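Local coordinates for Aureochrome1-like protein (Ochromonas danica, PDB 6I22), which probably senses blue light through a flavin mononucleotide-binding PAS-fold (LOV-type) domain, at residues Gln96-Ala101 / Leu113-Lys118; Lys64-Val69 / Val81-Tyr86. All blocks are in the same frame, centred on the assembly; numbering follows the deposited sequence. Where two conformers were deposited one is given.

Contact 1. Residues Gln96-Ala101 / Leu113-Lys118; sequences QLFIAA and LGVQCK. With FMN (flavin mononucleotide), chain E.
F98 and V115 exchange two nearly straight backbone hydrogen bonds, F98 N to V115 O at 2.9 Å and V115 N to F98 O at 2.8 Å. Q96 with C117 and A100 with L113 form matching pairs on either side, so six N-H...O=C bonds tie the two antiparallel strands together. Beyond the backbone, Q116 serves the cofactor: the side chain bends at chi2 (84°), which brings NE2 to flavin O4 at 3.1 Å, with a second, weak bond to N5. L97, on the same face of the sheet, rests both methyls against one face of the isoalloxazine, CD1 3.5 Å from N5 and CD2 3.5 Å from C4A. I99 continues this apolar floor, its CD1 lying 3.7 Å from C9 of the dimethylbenzene ring. Across from I99, G114 leaves room for the ring, since a CB there would clash with flavin C6. On the other face, the F98 ring receives CB of C117 at its edge, 4.3 Å from CE2, and V115 packs beside it. Such a hairpin, with a glutamine at flavin O4 and N5, is a hallmark of the flavin pocket of LOV domains within the PAS fold.

Contact 2. Residues Lys64-Val69 / Val81-Tyr86; sequences KAVEKV and VVLLNY. With FMN (flavin mononucleotide), chain E.
V69 and V81 meet methyl to methyl where helix 63-74 crosses the edge strand 79-86 of the PAS sheet, at a signed angle of -132° between the short segments. This helix-on-sheet layer, with the flavin lodged between, belongs to the LOV-type PAS fold. Between the side chains of helix and strand the contact is apolar, and small knobs fill shallow hollows. CG2 of V69 is the tightest of them: it crosses the V81 side chain at about a right angle and settles against both of its methyls, 3.5 Å from CG2. CG1 of V81 in turn reaches along the helix surface to CB of K68 at 4.1 Å, while the rest of that lysine leads away from the strand. One turn back, A65 is small enough to let the strand come close, and its CB abuts CB of L83 at 3.9 Å. L83 wedges between V66 and the pyrimidine end of the flavin. With chi1 at 56° its branch is carried toward helix and ligand, where CD2 meets V66 CG2 at 4.0 Å and flavin O2 at 3.6 Å. V82 points the other way, onto A124 and F127 of helix 121-131. Further along the strand, the amide of N85 lies beside the pyrimidine end of the flavin, its CG 3.7 Å from N3. With a leucine here, N3 and O2 of the ring would probably lose a polar neighbour and face hydrocarbon instead. The helix also meets the ribityl chain, since the second methyl of V69, CG1, approaches C1' at 3.9 Å. V66 divides its two methyls between strand and ligand: while CG2 faces L83, CG1 touches the ribityl hydroxyl oxygen O4' at 3.3 Å.

Both segments of contact 2 precede those of contact 1 in the chain, and the centres of the two contacts are about 11 Å apart within one PAS domain. They share the antiparallel sheet: strand 79-86 lies at its edge beside strand 92-103, which pairs in turn with strand 109-119. A probable hydrogen bond from L97 N to V81 O, at 2.8 Å, joins them directly, and V69 of helix 63-74 packs on I99. Both contacts border the same flavin mononucleotide, contact 1 lining a ring face and contact 2 the ribityl chain and pyrimidine end. N52, R54 and Q57 add hydrogen bonds to the cofactor, so sheet, helix 63-74 and the chain just before it together enclose the probable light-sensing site.

Contact 1. Residues Gln96-Ala101 / Leu113-Lys118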
loop_
_atom_site.group_PDB
_atom_site.type_symbol
_atom_site.label_atom_id
_atom_site.label_comp_id
_atom_site.label_asym_id
_atom_site.label_seq_id
_atom_site.Cartn_x
_atom_site.Cartn_y
_atom_site.Cartn_z
ATOM N N GLN A 96 -1.612 4.884 6.596
ATOM C CA GLN A 96 -2.278 5.709 5.581
ATOM C C GLN A 96 -1.670 5.279 4.251
ATOM O O GLN A 96 -0.469 5.482 4.016
ATOM C CB GLN A 96 -2.116 7.199 5.850
ATOM C CG GLN A 96 -2.878 8.021 4.823
ATOM C CD GLN A 96 -2.962 9.474 5.201
ATOM O OE1 GLN A 96 -1.998 10.066 5.684
ATOM N NE2 GLN A 96 -4.119 10.062 4.966
ATOM N N LEU A 97 -2.463 4.610 3.435
ATOM C CA LEU A 97 -2.033 3.901 2.221
ATOM C C LEU A 97 -2.501 4.709 1.013
ATOM O O LEU A 97 -3.671 5.027 0.939
ATOM C CB LEU A 97 -2.686 2.514 2.277
ATOM C CG LEU A 97 -2.513 1.643 1.051
ATOM C CD1 LEU A 97 -1.025 1.384 0.788
ATOM C CD2 LEU A 97 -3.273 0.332 1.269
ATOM N N PHE A 98 -1.580 5.080 0.135
ATOM C CA PHE A 98 -1.860 5.848 -1.093
ATOM C C PHE A 98 -1.479 4.920 -2.249
ATOM O O PHE A 98 -0.333 4.507 -2.356
ATOM C CB PHE A 98 -1.018 7.125 -1.141
ATOM C CG PHE A 98 -1.105 8.042 0.056
ATOM C CD1 PHE A 98 -2.124 8.957 0.174
ATOM C CD2 PHE A 98 -0.145 7.973 1.050
ATOM C CE1 PHE A 98 -2.187 9.808 1.262
ATOM C CE2 PHE A 98 -0.202 8.844 2.132
ATOM C CZ PHE A 98 -1.215 9.756 2.230
ATOM N N ILE A 99 -2.424 4.622 -3.117
ATOM C CA ILE A 99 -2.182 3.699 -4.248
ATOM C C ILE A 99 -2.511 4.451 -5.532
ATOM O O ILE A 99 -3.592 5.055 -5.644
ATOM C CB ILE A 99 -3.024 2.419 -4.121
ATOM C CG1 ILE A 99 -2.646 1.626 -2.868
ATOM C CG2 ILE A 99 -2.874 1.588 -5.378
ATOM C CD1 ILE A 99 -3.623 0.530 -2.542
ATOM N N ALA A 100 -1.605 4.348 -6.494
ATOM C CA ALA A 100 -1.805 4.862 -7.856
ATOM C C ALA A 100 -1.442 3.801 -8.890
ATOM O O ALA A 100 -0.497 3.034 -8.686
ATOM C CB ALA A 100 -0.997 6.117 -8.053
ATOM N N ALA A 101 -2.153 3.835 -10.005
ATOM C CA ALA A 101 -1.798 3.063 -11.206
ATOM C C ALA A 101 -0.690 3.830 -11.927
ATOM O O ALA A 101 -0.839 5.059 -12.140
ATOM C CB ALA A 101 -2.998 2.899 -12.088
ATOM N N LEU A 113 1.610 1.400 -7.663
ATOM C CA LEU A 113 2.561 1.959 -6.695
ATOM C C LEU A 113 1.756 2.221 -5.441
ATOM O O LEU A 113 0.721 2.914 -5.529
ATOM C CB LEU A 113 3.171 3.234 -7.289
ATOM C CG LEU A 113 4.033 4.060 -6.343
ATOM C CD1 LEU A 113 5.250 3.276 -5.849
ATOM C CD2 LEU A 113 4.549 5.308 -7.058
ATOM N N GLY A 114 2.261 1.767 -4.314
ATOM C CA GLY A 114 1.599 1.966 -3.024
ATOM C C GLY A 114 2.574 2.572 -2.057
ATOM O O GLY A 114 3.656 1.986 -1.866
ATOM N N VAL A 115 2.192 3.669 -1.451
ATOM C CA VAL A 115 3.024 4.356 -0.427
ATOM C C VAL A 115 2.331 4.181 0.915
ATOM O O VAL A 115 1.156 4.495 0.997
ATOM C CB VAL A 115 3.220 5.841 -0.792
ATOM C CG1 VAL A 115 4.041 6.564 0.278
ATOM C CG2 VAL A 115 3.851 5.993 -2.161
ATOM N N GLN A 116 3.086 3.741 1.935
ATOM C CA GLN A 116 2.571 3.523 3.292
ATOM C C GLN A 116 3.139 4.599 4.194
ATOM O O GLN A 116 4.363 4.730 4.275
ATOM C CB GLN A 116 2.999 2.146 3.814
ATOM C CG GLN A 116 2.414 0.987 3.041
ATOM C CD GLN A 116 3.171 0.600 1.800
ATOM O OE1 GLN A 116 4.319 1.008 1.580
ATOM N NE2 GLN A 116 2.575 -0.325 1.055
ATOM N N CYS A 117 2.286 5.303 4.903
ATOM C CA CYS A 117 2.720 6.323 5.886
ATOM C C CYS A 117 2.158 5.918 7.250
ATOM O O CYS A 117 0.951 5.810 7.368
ATOM C CB CYS A 117 2.244 7.693 5.432
ATOM S SG CYS A 117 2.632 9.037 6.584
ATOM N N LYS A 118 3.032 5.683 8.217
ATOM C CA LYS A 118 2.600 5.320 9.584
ATOM C C LYS A 118 1.990 6.571 10.200
ATOM O O LYS A 118 2.636 7.614 10.092
ATOM C CB LYS A 118 3.792 4.815 10.392
ATOM C CG LYS A 118 3.466 4.378 11.811
ATOM C CD LYS A 118 4.696 3.850 12.512
ATOM C CE LYS A 118 4.396 3.404 13.920
ATOM N NZ LYS A 118 3.940 4.530 14.764
HETATM N N1 FMN E . -3.068 -3.501 1.841
HETATM C C2 FMN E . -2.685 -3.304 3.118
HETATM O O2 FMN E . -3.433 -3.734 4.027
HETATM N N3 FMN E . -1.527 -2.687 3.408
HETATM C C4 FMN E . -0.669 -2.199 2.479
HETATM O O4 FMN E . 0.394 -1.641 2.778
HETATM C C4A FMN E . -1.019 -2.372 1.064
HETATM N N5 FMN E . -0.231 -1.923 0.048
HETATM C C5A FMN E . -0.644 -2.100 -1.233
HETATM C C6 FMN E . 0.151 -1.661 -2.282
HETATM C C7 FMN E . -0.223 -1.848 -3.610
HETATM C C7M FMN E . 0.677 -1.319 -4.716
HETATM C C8 FMN E . -1.513 -2.493 -3.877
HETATM C C8M FMN E . -1.973 -2.718 -5.290
HETATM C C9 FMN E . -2.307 -2.959 -2.846
HETATM C C9A FMN E . -1.923 -2.774 -1.526
HETATM N N10 FMN E . -2.729 -3.244 -0.474
HETATM C C10 FMN E . -2.298 -3.046 0.839
HETATM C "C1'" FMN E . -4.037 -3.852 -0.656
HETATM C "C2'" FMN E . -4.130 -5.341 -0.979
HETATM O "O2'" FMN E . -3.093 -5.702 -1.856
HETATM C "C3'" FMN E . -5.460 -5.668 -1.651
HETATM O "O3'" FMN E . -5.569 -4.947 -2.883
HETATM C "C4'" FMN E . -6.636 -5.322 -0.728
HETATM O "O4'" FMN E . -6.529 -6.150 0.424
HETATM C "C5'" FMN E . -8.014 -5.537 -1.385
HETATM O "O5'" FMN E . -8.059 -6.764 -2.129
HETATM P P FMN E . -8.683 -8.125 -1.452
HETATM O O1P FMN E . -7.933 -8.367 -0.129
HETATM O O2P FMN E . -10.158 -7.787 -1.256
HETATM O O3P FMN E . -8.446 -9.169 -2.522
#

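Contact 2. Residues Lys64-Val69 / Val81-Tyr86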
loop_
_atom_site.group_PDB
_atom_site.type_symbol
_atom_site.label_atom_id
_atom_site.label_comp_id
_atom_site.label_asym_id
_atom_site.label_seq_id
_atom_site.Cartn_x
_atom_site.Cartn_y
_atom_site.Cartn_z
ATOM N N LYS A 64 -14.090 -3.214 5.767
ATOM C CA LYS A 64 -14.692 -2.157 4.914
ATOM C C LYS A 64 -13.614 -1.252 4.319
ATOM O O LYS A 64 -13.813 -0.788 3.202
ATOM C CB LYS A 64 -15.675 -1.315 5.721
ATOM C CG LYS A 64 -16.851 -2.101 6.272
ATOM C CD LYS A 64 -17.964 -1.216 6.782
ATOM C CE LYS A 64 -17.472 0.114 7.323
ATOM N NZ LYS A 64 -18.591 0.873 7.936
ATOM N N ALA A 65 -12.517 -1.000 5.026
ATOM C CA ALA A 65 -11.372 -0.246 4.483
ATOM C C ALA A 65 -10.688 -1.102 3.406
ATOM O O ALA A 65 -10.313 -0.564 2.343
ATOM C CB ALA A 65 -10.428 0.130 5.591
ATOM N N VAL A 66 -10.552 -2.410 3.648
ATOM C CA VAL A 66 -9.965 -3.343 2.645
ATOM C C VAL A 66 -10.844 -3.322 1.381
ATOM O O VAL A 66 -10.287 -3.244 0.289
ATOM C CB VAL A 66 -9.802 -4.757 3.227
ATOM C CG1 VAL A 66 -9.332 -5.748 2.168
ATOM C CG2 VAL A 66 -8.872 -4.733 4.428
ATOM N N GLU A 67 -12.148 -3.358 1.540
ATOM C CA GLU A 67 -13.111 -3.347 0.408
ATOM C C GLU A 67 -12.990 -2.036 -0.397
ATOM O O GLU A 67 -13.132 -2.090 -1.640
ATOM C CB GLU A 67 -14.521 -3.534 0.960
ATOM C CG GLU A 67 -15.588 -3.609 -0.110
ATOM C CD GLU A 67 -15.465 -4.772 -1.087
ATOM O OE1 GLU A 67 -14.441 -5.530 -1.038
ATOM O OE2 GLU A 67 -16.393 -4.919 -1.899
ATOM N N LYS A 68 -12.778 -0.900 0.273
ATOM C CA LYS A 68 -12.580 0.411 -0.401
ATOM C C LYS A 68 -11.361 0.311 -1.318
ATOM O O LYS A 68 -11.404 0.834 -2.441
ATOM C CB LYS A 68 -12.369 1.544 0.600
ATOM C CG LYS A 68 -13.645 2.274 0.996
ATOM C CD LYS A 68 -13.541 3.113 2.262
ATOM C CE LYS A 68 -14.828 3.086 3.062
ATOM N NZ LYS A 68 -15.039 4.367 3.772
ATOM N N VAL A 69 -10.300 -0.329 -0.851
ATOM C CA VAL A 69 -9.086 -0.494 -1.688
ATOM C C VAL A 69 -9.452 -1.364 -2.889
ATOM O O VAL A 69 -9.158 -0.956 -4.022
ATOM C CB VAL A 69 -7.909 -1.070 -0.898
ATOM C CG1 VAL A 69 -6.728 -1.318 -1.812
ATOM C CG2 VAL A 69 -7.535 -0.162 0.258
ATOM N N VAL A 81 -6.600 5.225 1.828
ATOM C CA VAL A 81 -7.362 4.703 2.990
ATOM C C VAL A 81 -6.465 4.763 4.210
ATOM O O VAL A 81 -5.236 4.774 4.051
ATOM C CB VAL A 81 -7.858 3.267 2.759
ATOM C CG1 VAL A 81 -8.770 3.190 1.555
ATOM C CG2 VAL A 81 -6.696 2.299 2.654
ATOM N N VAL A 82 -7.073 4.745 5.384
ATOM C CA VAL A 82 -6.314 4.489 6.630
ATOM C C VAL A 82 -6.819 3.158 7.191
ATOM O O VAL A 82 -8.032 3.015 7.360
ATOM C CB VAL A 82 -6.470 5.643 7.629
ATOM C CG1 VAL A 82 -5.892 5.285 8.974
ATOM C CG2 VAL A 82 -5.814 6.910 7.090
ATOM N N LEU A 83 -5.913 2.246 7.463
ATOM C CA LEU A 83 -6.319 0.936 8.041
ATOM C C LEU A 83 -5.225 0.377 8.931
ATOM O O LEU A 83 -4.058 0.776 8.828
ATOM C CB LEU A 83 -6.788 -0.054 6.966
ATOM C CG LEU A 83 -5.920 -0.451 5.762
ATOM C CD1 LEU A 83 -4.448 -0.137 5.851
ATOM C CD2 LEU A 83 -6.164 -1.891 5.359
ATOM N N LEU A 84 -5.635 -0.500 9.833
ATOM C CA LEU A 84 -4.711 -1.130 10.798
ATOM C C LEU A 84 -3.976 -2.249 10.082
ATOM O O LEU A 84 -4.633 -3.084 9.408
ATOM C CB LEU A 84 -5.503 -1.637 11.992
ATOM C CG LEU A 84 -4.654 -1.975 13.212
ATOM C CD1 LEU A 84 -4.135 -0.719 13.869
ATOM C CD2 LEU A 84 -5.465 -2.712 14.240
ATOM N N ASN A 85 -2.653 -2.263 10.208
ATOM C CA ASN A 85 -1.823 -3.343 9.638
ATOM C C ASN A 85 -0.969 -3.970 10.744
ATOM O O ASN A 85 -0.855 -3.396 11.849
ATOM C CB ASN A 85 -0.947 -2.847 8.495
ATOM C CG ASN A 85 -1.604 -2.795 7.126
ATOM O OD1 ASN A 85 -2.768 -3.197 6.922
ATOM N ND2 ASN A 85 -0.822 -2.326 6.191
ATOM N N TYR A 86 -0.468 -5.162 10.454
ATOM C CA TYR A 86 0.311 -6.004 11.393
ATOM C C TYR A 86 1.736 -6.160 10.863
ATOM O O TYR A 86 1.954 -6.527 9.712
ATOM C CB TYR A 86 -0.347 -7.372 11.567
ATOM C CG TYR A 86 -1.646 -7.367 12.317
ATOM C CD1 TYR A 86 -2.786 -6.783 11.778
ATOM C CD2 TYR A 86 -1.740 -7.957 13.574
ATOM C CE1 TYR A 86 -3.976 -6.763 12.488
ATOM C CE2 TYR A 86 -2.935 -7.987 14.277
ATOM C CZ TYR A 86 -4.051 -7.371 13.732
ATOM O OH TYR A 86 -5.222 -7.400 14.426
HETATM N N1 FMN E . -3.068 -3.501 1.841
HETATM C C2 FMN E . -2.685 -3.304 3.118
HETATM O O2 FMN E . -3.433 -3.734 4.027
HETATM N N3 FMN E . -1.527 -2.687 3.408
HETATM C C4 FMN E . -0.669 -2.199 2.479
HETATM O O4 FMN E . 0.394 -1.641 2.778
HETATM C C4A FMN E . -1.019 -2.372 1.064
HETATM N N5 FMN E . -0.231 -1.923 0.048
HETATM C C5A FMN E . -0.644 -2.100 -1.233
HETATM C C6 FMN E . 0.151 -1.661 -2.282
HETATM C C7 FMN E . -0.223 -1.848 -3.610
HETATM C C7M FMN E . 0.677 -1.319 -4.716
HETATM C C8 FMN E . -1.513 -2.493 -3.877
HETATM C C8M FMN E . -1.973 -2.718 -5.290
HETATM C C9 FMN E . -2.307 -2.959 -2.846
HETATM C C9A FMN E . -1.923 -2.774 -1.526
HETATM N N10 FMN E . -2.729 -3.244 -0.474
HETATM C C10 FMN E . -2.298 -3.046 0.839
HETATM C "C1'" FMN E . -4.037 -3.852 -0.656
HETATM C "C2'" FMN E . -4.130 -5.341 -0.979
HETATM O "O2'" FMN E . -3.093 -5.702 -1.856
HETATM C "C3'" FMN E . -5.460 -5.668 -1.651
HETATM O "O3'" FMN E . -5.569 -4.947 -2.883
HETATM C "C4'" FMN E . -6.636 -5.322 -0.728
HETATM O "O4'" FMN E . -6.529 -6.150 0.424
HETATM C "C5'" FMN E . -8.014 -5.537 -1.385
HETATM O "O5'" FMN E . -8.059 -6.764 -2.129
HETATM P P FMN E . -8.683 -8.125 -1.452
HETATM O O1P FMN E . -7.933 -8.367 -0.129
HETATM O O2P FMN E . -10.158 -7.787 -1.256
HETATM O O3P FMN E . -8.446 -9.169 -2.522
#